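Side-chain contact in de novo designed WSHC8 (PDB 6O35), which assembles, by computational design, into a probably water-soluble octamer of two-helix subunits, a helical bundle built around a pore: residues E31-L36 against E71-A76. Sequence-based numbering, arbitrary orientation.
Sequences ELLKEL and EAQLTA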
# COMPACT_ATOMS: atom_id res chain seq x y z
N GLU A 31 -17.19 -18.82 -1.36
CA GLU A 31 -17.60 -19.86 -2.30
C GLU A 31 -16.65 -19.91 -3.49
O GLU A 31 -16.30 -21.00 -3.96
CB GLU A 31 -19.03 -19.61 -2.76
CG GLU A 31 -20.05 -19.56 -1.63
N LEU A 32 -16.23 -18.75 -3.99
CA LEU A 32 -15.30 -18.71 -5.12
C LEU A 32 -13.97 -19.35 -4.74
O LEU A 32 -13.47 -20.23 -5.45
CB LEU A 32 -15.09 -17.26 -5.56
CG LEU A 32 -14.31 -17.06 -6.86
CD1 LEU A 32 -15.21 -17.26 -8.07
CD2 LEU A 32 -13.67 -15.68 -6.89
N LEU A 33 -13.39 -18.92 -3.62
CA LEU A 33 -12.12 -19.49 -3.18
C LEU A 33 -12.25 -20.99 -2.93
O LEU A 33 -11.34 -21.76 -3.26
CB LEU A 33 -11.64 -18.78 -1.92
CG LEU A 33 -10.39 -19.35 -1.25
CD1 LEU A 33 -9.24 -19.42 -2.24
CD2 LEU A 33 -10.00 -18.52 -0.03
N LYS A 34 -13.37 -21.42 -2.35
CA LYS A 34 -13.56 -22.84 -2.07
C LYS A 34 -13.57 -23.66 -3.36
O LYS A 34 -12.94 -24.73 -3.42
CB LYS A 34 -14.86 -23.04 -1.29
CG LYS A 34 -15.50 -24.41 -1.46
CD LYS A 34 -16.66 -24.60 -0.49
CE LYS A 34 -17.39 -25.91 -0.74
N GLU A 35 -14.28 -23.19 -4.38
CA GLU A 35 -14.33 -23.92 -5.64
C GLU A 35 -12.94 -24.02 -6.27
O GLU A 35 -12.46 -25.11 -6.59
CB GLU A 35 -15.31 -23.25 -6.60
N LEU A 36 -12.28 -22.87 -6.47
CA LEU A 36 -10.96 -22.88 -7.09
C LEU A 36 -9.95 -23.62 -6.22
O LEU A 36 -9.14 -24.41 -6.73
CB LEU A 36 -10.49 -21.45 -7.35
CG LEU A 36 -11.36 -20.61 -8.28
CD1 LEU A 36 -10.63 -19.34 -8.70
CD2 LEU A 36 -11.80 -21.40 -9.50
N GLU A 71 -2.83 -16.34 1.64
CA GLU A 71 -2.85 -14.96 1.17
C GLU A 71 -4.26 -14.53 0.78
O GLU A 71 -4.67 -13.40 1.06
CB GLU A 71 -1.90 -14.80 -0.01
CG GLU A 71 -0.43 -14.91 0.36
N ALA A 72 -5.02 -15.42 0.12
CA ALA A 72 -6.37 -15.07 -0.28
C ALA A 72 -7.24 -14.76 0.94
O ALA A 72 -8.03 -13.81 0.93
CB ALA A 72 -6.99 -16.20 -1.10
N GLN A 73 -7.12 -15.57 2.00
CA GLN A 73 -7.91 -15.34 3.20
C GLN A 73 -7.54 -14.01 3.85
O GLN A 73 -8.41 -13.20 4.19
CB GLN A 73 -7.73 -16.49 4.18
CG GLN A 73 -8.36 -17.81 3.74
CD GLN A 73 -9.87 -17.79 3.80
OE1 GLN A 73 -10.50 -16.74 3.71
NE2 GLN A 73 -10.47 -18.97 3.95
N LEU A 74 -6.24 -13.78 4.04
CA LEU A 74 -5.79 -12.52 4.63
C LEU A 74 -6.27 -11.33 3.82
O LEU A 74 -6.78 -10.34 4.37
CB LEU A 74 -4.27 -12.51 4.75
CG LEU A 74 -3.67 -13.32 5.89
CD1 LEU A 74 -2.17 -13.47 5.72
CD2 LEU A 74 -4.00 -12.68 7.23
N THR A 75 -6.12 -11.40 2.49
CA THR A 75 -6.54 -10.29 1.64
C THR A 75 -8.05 -10.08 1.72
O THR A 75 -8.51 -8.93 1.81
CB THR A 75 -6.11 -10.56 0.20
OG1 THR A 75 -4.68 -10.45 0.10
CG2 THR A 75 -6.76 -9.57 -0.75
N ALA A 76 -8.82 -11.16 1.69
CA ALA A 76 -10.27 -11.03 1.84
C ALA A 76 -10.62 -10.53 3.24
O ALA A 76 -11.53 -9.71 3.40
CB ALA A 76 -10.95 -12.36 1.55
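With CG swung opposite its backbone N (chi1 174°), Leu33 sends both methyls from helix 3-50 toward helix 55-101, where Gln73, folded back at chi2 (-72°), brings its amide over to meet CD2. The two helices form an antiparallel helical hairpin, the subunit of this designed octameric bundle, and the contact lies near the middle of their length. Leu33 and Ala72 have the closest pair of CA atoms across the two segments, 7.8 Å apart, and their CB atoms point into the same interface. Both methyls of Leu33 bear on CB of Ala72, CD2 at 3.9 Å and CD1 at 4.1 Å. The bond from CA to CB of Gln73 runs off to one side; chi1 and the bend at chi2 then bring the amide to Leu33. CD2 of Leu33 lies against the flat face of that amide, 3.9 Å from CD of Gln73 and nearly as close to NE2, a purely van der Waals touch. At the same time NE2 is hydrogen-bonded to Tyr69 OH, and OE1 takes a weak bond from Gln30 NE2, which together should limit rotation of the group. Leu70 of a neighbouring subunit packs on both Leu33 and Ala72, joining the hairpin core to the subunit interface, and Phe29 of the same chain also rests on Ala72. One turn beyond Ala72's neighbour Glu71, Thr75 OG1 donates to Glu71 O at 3.1 Å, from the face of the carbonyl opposite to that used by Thr75 N.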